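PDB 3NNG: uncharacterized protein from Bacteroides fragilis, which is of unknown function but contains a calcium-bearing F5/8 type C domain, a module that in many relatives binds carbohydrate or lipid surfaces. Local coordinates for residues 14-19 with 155-160; 65-70 with 134-139; 87-92 with 145-150. The protein carries 1 engineered substitution. All coordinates share one frame; numbering follows the deposited sequence.

Contact 1: 14-19 with 155-160; sequences WSAVDR and NLYEKQ. Engineered in segment 155-160: E158 (natural residue Val).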
loop_
_atom_site.group_PDB
_atom_site.type_symbol
_atom_site.label_atom_id
_atom_site.label_comp_id
_atom_site.label_asym_id
_atom_site.label_seq_id
_atom_site.Cartn_x
_atom_site.Cartn_y
_atom_site.Cartn_z
ATOM N N TRP A 14 10.944 10.152 9.169
ATOM C CA TRP A 14 9.828 9.909 8.255
ATOM C C TRP A 14 8.544 10.613 8.714
ATOM O O TRP A 14 8.153 10.510 9.879
ATOM C CB TRP A 14 9.544 8.405 8.156
ATOM C CG TRP A 14 10.511 7.634 7.299
ATOM C CD1 TRP A 14 11.796 7.982 6.995
ATOM C CD2 TRP A 14 10.279 6.364 6.667
ATOM N NE1 TRP A 14 12.372 7.018 6.205
ATOM C CE2 TRP A 14 11.467 6.017 5.992
ATOM C CE3 TRP A 14 9.185 5.499 6.605
ATOM C CZ2 TRP A 14 11.581 4.834 5.259
ATOM C CZ3 TRP A 14 9.302 4.338 5.880
ATOM C CH2 TRP A 14 10.489 4.011 5.218
ATOM N N SER A 15 7.871 11.289 7.790
ATOM C CA SER A 15 6.590 11.916 8.094
ATOM C C SER A 15 5.481 11.325 7.222
ATOM O O SER A 15 5.568 11.378 6.000
ATOM C CB SER A 15 6.675 13.420 7.855
ATOM O OG SER A 15 5.627 14.094 8.514
ATOM N N ALA A 16 4.447 10.761 7.844
ATOM C CA ALA A 16 3.303 10.230 7.096
ATOM C C ALA A 16 2.640 11.329 6.260
ATOM O O ALA A 16 2.399 12.429 6.748
ATOM C CB ALA A 16 2.289 9.617 8.040
ATOM N N VAL A 17 2.342 11.024 5.003
ATOM C CA VAL A 17 1.696 11.985 4.114
ATOM C C VAL A 17 0.179 11.984 4.350
ATOM O O VAL A 17 -0.447 10.923 4.353
ATOM C CB VAL A 17 2.003 11.640 2.634
ATOM C CG1 VAL A 17 1.205 12.518 1.669
ATOM C CG2 VAL A 17 3.499 11.727 2.353
ATOM N N ASP A 18 -0.406 13.166 4.546
ATOM C CA ASP A 18 -1.860 13.303 4.713
ATOM C C ASP A 18 -2.584 12.704 3.510
ATOM O O ASP A 18 -2.218 12.981 2.367
ATOM C CB ASP A 18 -2.252 14.777 4.897
ATOM C CG ASP A 18 -3.726 15.043 4.574
ATOM O OD1 ASP A 18 -4.590 14.247 4.991
ATOM O OD2 ASP A 18 -4.031 16.054 3.904
ATOM N N ARG A 19 -3.613 11.892 3.772
ATOM C CA ARG A 19 -4.221 11.045 2.739
ATOM C C ARG A 19 -5.628 11.491 2.310
ATOM O O ARG A 19 -6.199 10.954 1.354
ATOM C CB ARG A 19 -4.274 9.580 3.226
ATOM C CG ARG A 19 -2.902 8.961 3.527
ATOM C CD ARG A 19 -3.007 7.636 4.269
ATOM N NE ARG A 19 -3.617 7.791 5.584
ATOM C CZ ARG A 19 -3.828 6.797 6.447
ATOM N NH1 ARG A 19 -3.474 5.539 6.151
ATOM N NH2 ARG A 19 -4.403 7.062 7.617
ATOM N N ASN A 155 0.458 3.704 4.488
ATOM C CA ASN A 155 0.908 5.084 4.544
ATOM C C ASN A 155 2.092 5.283 3.629
ATOM O O ASN A 155 2.838 4.342 3.359
ATOM C CB ASN A 155 1.307 5.453 5.967
ATOM C CG ASN A 155 0.113 5.739 6.838
ATOM O OD1 ASN A 155 -0.447 6.835 6.797
ATOM N ND2 ASN A 155 -0.302 4.750 7.619
ATOM N N LEU A 156 2.258 6.507 3.145
ATOM C CA LEU A 156 3.462 6.868 2.412
ATOM C C LEU A 156 4.175 7.926 3.230
ATOM O O LEU A 156 3.523 8.718 3.918
ATOM C CB LEU A 156 3.110 7.405 1.017
ATOM C CG LEU A 156 3.041 6.439 -0.171
ATOM C CD1 LEU A 156 2.439 5.094 0.207
ATOM C CD2 LEU A 156 2.267 7.079 -1.366
ATOM N N TYR A 157 5.506 7.946 3.157
ATOM C CA TYR A 157 6.305 8.857 3.991
ATOM C C TYR A 157 7.212 9.770 3.182
ATOM O O TYR A 157 7.669 9.418 2.079
ATOM C CB TYR A 157 7.141 8.064 5.002
ATOM C CG TYR A 157 6.287 7.233 5.933
ATOM C CD1 TYR A 157 5.968 5.926 5.617
ATOM C CD2 TYR A 157 5.763 7.774 7.107
ATOM C CE1 TYR A 157 5.166 5.157 6.458
ATOM C CE2 TYR A 157 4.952 7.022 7.947
ATOM C CZ TYR A 157 4.659 5.708 7.614
ATOM O OH TYR A 157 3.856 4.930 8.429
ATOM N N GLU A 158 7.467 10.946 3.748
ATOM C CA GLU A 158 8.396 11.909 3.176
ATOM C C GLU A 158 9.263 12.431 4.324
ATOM O O GLU A 158 8.891 12.302 5.498
ATOM C CB GLU A 158 7.632 13.061 2.527
ATOM C CG GLU A 158 6.913 13.942 3.535
ATOM C CD GLU A 158 5.955 14.917 2.878
ATOM O OE1 GLU A 158 6.240 15.365 1.748
ATOM O OE2 GLU A 158 4.912 15.231 3.494
ATOM N N LYS A 159 10.423 12.990 3.994
ATOM C CA LYS A 159 11.324 13.531 5.010
ATOM C C LYS A 159 10.804 14.834 5.580
ATOM O O LYS A 159 10.457 15.761 4.836
ATOM C CB LYS A 159 12.746 13.704 4.473
ATOM C CG LYS A 159 13.589 12.443 4.630
ATOM C CD LYS A 159 14.984 12.609 4.049
ATOM C CE LYS A 159 15.410 11.364 3.280
ATOM N NZ LYS A 159 15.362 10.119 4.110
ATOM N N GLN A 160 10.741 14.884 6.908
ATOM C CA GLN A 160 10.366 16.099 7.616
ATOM C C GLN A 160 11.494 17.101 7.508
ATOM O O GLN A 160 12.652 16.732 7.291
ATOM C CB GLN A 160 10.104 15.812 9.097
ATOM C CG GLN A 160 9.034 14.771 9.348
ATOM C CD GLN A 160 8.091 15.152 10.478
ATOM O OE1 GLN A 160 7.994 14.446 11.485
ATOM N NE2 GLN A 160 7.388 16.272 10.315
HETATM O O HOH W 1 0.349 8.353 4.448
#

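Contact 2: 65-70 with 134-139; sequences NTVLDR and NVKEFR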
loop_
_atom_site.group_PDB
_atom_site.type_symbol
_atom_site.label_atom_id
_atom_site.label_comp_id
_atom_site.label_asym_id
_atom_site.label_seq_id
_atom_site.Cartn_x
_atom_site.Cartn_y
_atom_site.Cartn_z
ATOM N N ASN A 65 -3.757 1.218 -5.453
ATOM C CA ASN A 65 -3.200 2.369 -6.159
ATOM C C ASN A 65 -3.720 3.652 -5.547
ATOM O O ASN A 65 -4.881 3.707 -5.125
ATOM C CB ASN A 65 -3.603 2.317 -7.635
ATOM C CG ASN A 65 -2.931 3.395 -8.473
ATOM O OD1 ASN A 65 -3.411 4.533 -8.561
ATOM N ND2 ASN A 65 -1.821 3.039 -9.098
ATOM N N THR A 66 -2.867 4.675 -5.482
ATOM C CA THR A 66 -3.310 6.000 -5.065
ATOM C C THR A 66 -2.783 7.100 -5.990
ATOM O O THR A 66 -1.597 7.122 -6.354
ATOM C CB THR A 66 -2.931 6.316 -3.589
ATOM O OG1 THR A 66 -3.422 7.617 -3.233
ATOM C CG2 THR A 66 -1.412 6.280 -3.388
ATOM N N VAL A 67 -3.683 7.989 -6.395
ATOM C CA VAL A 67 -3.290 9.248 -7.012
ATOM C C VAL A 67 -3.152 10.260 -5.883
ATOM O O VAL A 67 -4.128 10.565 -5.198
ATOM C CB VAL A 67 -4.365 9.755 -8.002
ATOM C CG1 VAL A 67 -3.827 10.924 -8.822
ATOM C CG2 VAL A 67 -4.828 8.629 -8.917
ATOM N N LEU A 68 -1.937 10.750 -5.659
ATOM C CA LEU A 68 -1.702 11.746 -4.622
ATOM C C LEU A 68 -2.171 13.094 -5.134
ATOM O O LEU A 68 -1.994 13.391 -6.309
ATOM C CB LEU A 68 -0.211 11.800 -4.253
ATOM C CG LEU A 68 0.371 10.553 -3.548
ATOM C CD1 LEU A 68 0.439 9.340 -4.465
ATOM C CD2 LEU A 68 1.758 10.833 -2.950
ATOM N N ASP A 69 -2.780 13.909 -4.281
ATOM C CA ASP A 69 -3.135 15.264 -4.714
ATOM C C ASP A 69 -1.902 16.172 -4.691
ATOM O O ASP A 69 -1.761 17.052 -5.531
ATOM C CB ASP A 69 -4.218 15.863 -3.816
ATOM C CG ASP A 69 -3.818 15.870 -2.348
ATOM O OD1 ASP A 69 -3.635 14.778 -1.764
ATOM O OD2 ASP A 69 -3.695 16.969 -1.777
ATOM N N ARG A 70 -1.018 15.955 -3.716
ATOM C CA ARG A 70 0.255 16.671 -3.645
ATOM C C ARG A 70 1.392 15.668 -3.781
ATOM O O ARG A 70 1.623 14.853 -2.888
ATOM C CB ARG A 70 0.391 17.422 -2.314
ATOM C CG ARG A 70 1.811 17.915 -2.016
ATOM C CD ARG A 70 1.933 18.593 -0.628
ATOM N NE ARG A 70 1.809 17.648 0.483
ATOM C CZ ARG A 70 2.817 16.924 0.969
ATOM N NH1 ARG A 70 4.032 17.019 0.451
ATOM N NH2 ARG A 70 2.613 16.094 1.980
ATOM N N ASN A 134 8.840 13.851 -6.517
ATOM C CA ASN A 134 7.652 14.127 -7.346
ATOM C C ASN A 134 6.749 12.934 -7.665
ATOM O O ASN A 134 6.187 12.851 -8.760
ATOM C CB ASN A 134 8.033 14.837 -8.657
ATOM C CG ASN A 134 9.052 15.962 -8.460
ATOM O OD1 ASN A 134 8.904 16.817 -7.586
ATOM N ND2 ASN A 134 10.088 15.967 -9.294
ATOM N N VAL A 135 6.592 12.007 -6.725
ATOM C CA VAL A 135 5.676 10.895 -6.961
ATOM C C VAL A 135 4.240 11.414 -6.976
ATOM O O VAL A 135 3.775 11.985 -5.987
ATOM C CB VAL A 135 5.837 9.779 -5.919
ATOM C CG1 VAL A 135 4.692 8.797 -6.027
ATOM C CG2 VAL A 135 7.193 9.051 -6.111
ATOM N N LYS A 136 3.552 11.248 -8.102
ATOM C CA LYS A 136 2.148 11.691 -8.213
ATOM C C LYS A 136 1.182 10.519 -8.066
ATOM O O LYS A 136 0.067 10.682 -7.575
ATOM C CB LYS A 136 1.902 12.417 -9.545
ATOM C CG LYS A 136 0.495 13.029 -9.723
ATOM C CD LYS A 136 0.162 13.953 -8.569
ATOM C CE LYS A 136 -0.947 14.936 -8.906
ATOM N NZ LYS A 136 -2.311 14.362 -8.986
ATOM N N GLU A 137 1.626 9.335 -8.479
ATOM C CA GLU A 137 0.823 8.118 -8.371
ATOM C C GLU A 137 1.673 6.943 -7.832
ATOM O O GLU A 137 2.835 6.783 -8.208
ATOM C CB GLU A 137 0.231 7.778 -9.749
ATOM C CG GLU A 137 -0.955 6.844 -9.727
ATOM C CD GLU A 137 -1.736 6.866 -11.041
ATOM O OE1 GLU A 137 -1.286 7.567 -11.983
ATOM O OE2 GLU A 137 -2.790 6.179 -11.122
ATOM N N PHE A 138 1.088 6.127 -6.960
ATOM C CA PHE A 138 1.793 5.022 -6.310
ATOM C C PHE A 138 0.947 3.771 -6.447
ATOM O O PHE A 138 -0.249 3.803 -6.158
ATOM C CB PHE A 138 2.005 5.359 -4.828
ATOM C CG PHE A 138 2.508 4.210 -3.970
ATOM C CD1 PHE A 138 1.636 3.252 -3.485
ATOM C CD2 PHE A 138 3.840 4.149 -3.573
ATOM C CE1 PHE A 138 2.080 2.221 -2.669
ATOM C CE2 PHE A 138 4.302 3.123 -2.765
ATOM C CZ PHE A 138 3.416 2.153 -2.298
ATOM N N ARG A 139 1.557 2.678 -6.904
ATOM C CA ARG A 139 0.873 1.383 -6.955
ATOM C C ARG A 139 1.668 0.312 -6.227
ATOM O O ARG A 139 2.890 0.220 -6.383
ATOM C CB ARG A 139 0.615 0.924 -8.397
ATOM C CG ARG A 139 -0.259 -0.359 -8.478
ATOM C CD ARG A 139 -0.855 -0.581 -9.886
ATOM N NE ARG A 139 -1.645 0.564 -10.339
ATOM C CZ ARG A 139 -2.527 0.519 -11.342
ATOM N NH1 ARG A 139 -2.746 -0.613 -11.998
ATOM N NH2 ARG A 139 -3.193 1.610 -11.697
#

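Contact 3: 87-92 with 145-150; sequences SGYNLR and PDNYTG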
loop_
_atom_site.group_PDB
_atom_site.type_symbol
_atom_site.label_atom_id
_atom_site.label_comp_id
_atom_site.label_asym_id
_atom_site.label_seq_id
_atom_site.Cartn_x
_atom_site.Cartn_y
_atom_site.Cartn_z
ATOM N N SER A 87 -4.626 -14.317 9.789
ATOM C CA SER A 87 -3.329 -13.689 9.553
ATOM C C SER A 87 -2.557 -14.342 8.416
ATOM O O SER A 87 -1.602 -13.773 7.897
ATOM C CB SER A 87 -2.492 -13.761 10.830
ATOM O OG SER A 87 -2.081 -15.099 11.049
ATOM N N GLY A 88 -2.960 -15.550 8.047
ATOM C CA GLY A 88 -2.389 -16.210 6.891
ATOM C C GLY A 88 -2.642 -15.457 5.594
ATOM O O GLY A 88 -2.047 -15.781 4.568
ATOM N N TYR A 89 -3.518 -14.452 5.631
ATOM C CA TYR A 89 -3.750 -13.598 4.453
ATOM C C TYR A 89 -3.093 -12.220 4.517
ATOM O O TYR A 89 -3.245 -11.415 3.604
ATOM C CB TYR A 89 -5.245 -13.468 4.156
ATOM C CG TYR A 89 -5.891 -14.827 3.984
ATOM C CD1 TYR A 89 -5.501 -15.664 2.943
ATOM C CD2 TYR A 89 -6.862 -15.287 4.871
ATOM C CE1 TYR A 89 -6.063 -16.909 2.776
ATOM C CE2 TYR A 89 -7.433 -16.550 4.711
ATOM C CZ TYR A 89 -7.025 -17.348 3.656
ATOM O OH TYR A 89 -7.566 -18.594 3.457
ATOM N N ASN A 90 -2.365 -11.937 5.595
ATOM C CA ASN A 90 -1.587 -10.703 5.642
ATOM C C ASN A 90 -0.562 -10.696 4.501
ATOM O O ASN A 90 -0.102 -11.752 4.071
ATOM C CB ASN A 90 -0.866 -10.560 6.980
ATOM C CG ASN A 90 -1.815 -10.352 8.142
ATOM O OD1 ASN A 90 -1.426 -10.525 9.297
ATOM N ND2 ASN A 90 -3.063 -9.970 7.849
ATOM N N LEU A 91 -0.204 -9.501 4.041
ATOM C CA LEU A 91 0.721 -9.317 2.923
ATOM C C LEU A 91 2.103 -9.860 3.268
ATOM O O LEU A 91 2.644 -9.559 4.324
ATOM C CB LEU A 91 0.855 -7.830 2.610
ATOM C CG LEU A 91 0.987 -7.289 1.183
ATOM C CD1 LEU A 91 1.800 -5.997 1.210
ATOM C CD2 LEU A 91 1.557 -8.279 0.186
ATOM N N ARG A 92 2.684 -10.618 2.347
ATOM C CA ARG A 92 3.969 -11.271 2.548
ATOM C C ARG A 92 5.053 -10.619 1.674
ATOM O O ARG A 92 6.160 -10.335 2.140
ATOM C CB ARG A 92 3.836 -12.740 2.159
ATOM C CG ARG A 92 4.380 -13.719 3.134
ATOM C CD ARG A 92 5.796 -13.396 3.526
ATOM N NE ARG A 92 5.852 -13.185 4.963
ATOM C CZ ARG A 92 5.466 -14.085 5.860
ATOM N NH1 ARG A 92 5.010 -15.267 5.465
ATOM N NH2 ARG A 92 5.542 -13.802 7.152
ATOM N N PRO A 145 0.572 -13.271 -0.056
ATOM C CA PRO A 145 0.045 -14.542 -0.571
ATOM C C PRO A 145 -0.703 -14.347 -1.884
ATOM O O PRO A 145 -1.174 -13.240 -2.144
ATOM C CB PRO A 145 -0.909 -15.011 0.538
ATOM C CG PRO A 145 -1.222 -13.812 1.329
ATOM C CD PRO A 145 -0.015 -12.916 1.247
ATOM N N ASP A 146 -0.798 -15.396 -2.706
ATOM C CA ASP A 146 -1.429 -15.269 -4.023
ATOM C C ASP A 146 -2.882 -15.737 -4.091
ATOM O O ASP A 146 -3.499 -15.721 -5.158
ATOM C CB ASP A 146 -0.582 -15.920 -5.133
ATOM C CG ASP A 146 -0.446 -17.429 -4.986
ATOM O OD1 ASP A 146 -1.198 -18.064 -4.210
ATOM O OD2 ASP A 146 0.438 -17.984 -5.670
ATOM N N ASN A 147 -3.435 -16.148 -2.956
ATOM C CA ASN A 147 -4.839 -16.538 -2.944
ATOM C C ASN A 147 -5.752 -15.377 -2.540
ATOM O O ASN A 147 -6.676 -15.021 -3.276
ATOM C CB ASN A 147 -5.092 -17.800 -2.101
ATOM C CG ASN A 147 -4.536 -17.697 -0.683
ATOM O OD1 ASN A 147 -3.768 -16.787 -0.354
ATOM N ND2 ASN A 147 -4.930 -18.643 0.168
ATOM N N TYR A 148 -5.487 -14.802 -1.372
ATOM C CA TYR A 148 -6.217 -13.634 -0.894
ATOM C C TYR A 148 -5.264 -12.808 -0.053
ATOM O O TYR A 148 -4.414 -13.364 0.631
ATOM C CB TYR A 148 -7.425 -14.047 -0.052
ATOM C CG TYR A 148 -8.407 -14.951 -0.782
ATOM C CD1 TYR A 148 -8.251 -16.331 -0.764
ATOM C CD2 TYR A 148 -9.487 -14.422 -1.478
ATOM C CE1 TYR A 148 -9.141 -17.164 -1.416
ATOM C CE2 TYR A 148 -10.386 -15.246 -2.147
ATOM C CZ TYR A 148 -10.204 -16.619 -2.111
ATOM O OH TYR A 148 -11.078 -17.452 -2.767
ATOM N N THR A 149 -5.391 -11.486 -0.107
ATOM C CA THR A 149 -4.616 -10.631 0.779
ATOM C C THR A 149 -5.216 -9.219 0.827
ATOM O O THR A 149 -6.261 -8.947 0.220
ATOM C CB THR A 149 -3.095 -10.617 0.369
ATOM O OG1 THR A 149 -2.300 -10.016 1.401
ATOM C CG2 THR A 149 -2.870 -9.863 -0.946
ATOM N N GLY A 150 -4.549 -8.323 1.548
ATOM C CA GLY A 150 -4.989 -6.945 1.659
ATOM C C GLY A 150 -4.228 -6.272 2.783
ATOM O O GLY A 150 -3.214 -6.792 3.232
HETATM O O HOH W 2 -1.520 -7.390 5.445
#

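Contact 1: 14-19 with 155-160
S15 pairs with E158 at the centre of a short antiparallel ladder. The N-to-C directions of strands 14-16 and 155-159 differ by 134°, short of fully antiparallel, and the hydrogen-bonded pair S15/E158 is followed by the non-hydrogen-bonded pair A16/Y157. S15 N donates to E158 O (2.7 Å) and E158 N returns a bond to S15 O; V17 N then reaches L156 O (2.8 Å). Beyond this last rung a water takes over, bound to V17 O, N155 OD1 and L156 N, and bridges the two segments where they diverge.

On the A16/Y157 face, Y157 CG lies anti to its carbonyl carbon (chi1 -60°). The ring thus sits between W14, whose CE3 approaches CD1 of Y157 at 3.4 Å with the planes tilted by 35°, and A16, whose CB meets Y157 CE2 at 3.7 Å. N155 OD1 lies over one face of the R19 guanidinium, 3.2 Å above its plane; that group is held by a salt bridge to E153, a calcium-site residue. The engineered E158 pairs with R70.

Such adjacent terminal strands suit a jelly-roll sandwich: strand 71-79 flanks 155-159 on its other edge, where Y157 OH bonds S78, while W14 packs on Y125 and A127 of strand 124-144.

Contact 2: 65-70 with 134-139
T66 and F138 form the hydrogen-bonded centre of an antiparallel pair in the jelly-roll beta-sandwich of the F5/8 type C domain, and the ladder illustrates how one sheet can carry a largely apolar, buried face and a more polar one. The axes of strands 65-68 and 135-139 lie at 170°. T66 N donates to F138 O (2.8 Å), F138 N answers to T66 O (2.9 Å), and L68 N continues the series to K136 O. CA-H...O contacts flank the T66/F138 pair, from N65 CA to F138 O on one side and from E137 CA to T66 O on the other.

The tight side is the inner one. T66 CG2 occupies the place between its backbone N and carbonyl carbon, from which it touches F138 CB at 3.8 Å; L68 CD1 comes to the same CB at 4.3 Å. The F138 ring leads away from strand 65-68 and onto I96, V98 and L74 of the neighbouring strands.

The other face, with N65, V67, E137 and R139, is more polar and partly open to solvent. Here V67 CG2 only brushes E137 OE2 (3.9 Å), while E137 OE1 is engaged in a salt bridge with R99 and R139 makes a cation-pi contact with W63. K136 and E137 both face R99 as a classic beta bulge.

K136 starts out pointing away from the partner strand, but bends at chi2 (54°) and again at chi4 bring its chain back over the L68 carbonyl. Its CD and CE pass alongside that group, and NZ donates to L68 O at 2.9 Å, nearly along the C=O axis.

Contact 3: 87-92 with 145-150
Y89 meets N147 edge-on: ND2 of N147 lies near the plane of the tyrosine ring, 3.3 Å from Y89 CE1, and the amide is turned 51° against that ring. The amide is steadied from within its own segment, weakly, since N147 OD1 accepts a weak hydrogen bond from Y148 N. Farther along the same ring, Y89 CD1 approaches the Y148 carbonyl O obliquely at 3.4 Å and touches Y148 CB at 3.9 Å.

Behind the ring, T149 takes hold of the backbone. With OG1 anti to the backbone N (chi1 -168°), its hydroxyl donates to Y89 O at 2.8 Å, and T149 CA adds a CA-H...O contact to the same oxygen. This carbonyl ends the 3-10 turn 87-89, in a loop between strands 71-79 and 93-100, and is thereby tied to the start of strand 148-159. Such loops cap one end of the jelly roll, an end that probably corresponds to the one carrying ligand-binding loops in several F5/8 type C relatives.

P145, preceded by a cis peptide bond, lays its ring against the loop backbone: CD meets N90 O at 3.1 Å and also approaches R92 N and CB, and CG lies near Y89 O. Farther along, a water links L91 N with G150 O, 2.9 Å from each.

Overall arrangement
Contacts 1 and 2 lie close together, their centres about 12 Å apart, and share a hydrophobic layer in which L156 packs on F138 and L68; the ion pair between E158, an engineered residue, and R70 joins them at the outside. Both are antiparallel ladders, each with buried apolar side chains and more exposed polar ones. Contact 3 lies on the other side of the chain's centre, its centre about 25 Å from that of contact 1 and about 24 Å from that of contact 2, and replaces the ladder with a loop fastened by one hydroxyl bond, a water and ring contacts. Even so, strand 148-159 runs through both contacts 1 and 3, and strand 124-144 of contact 2 precedes it in the chain.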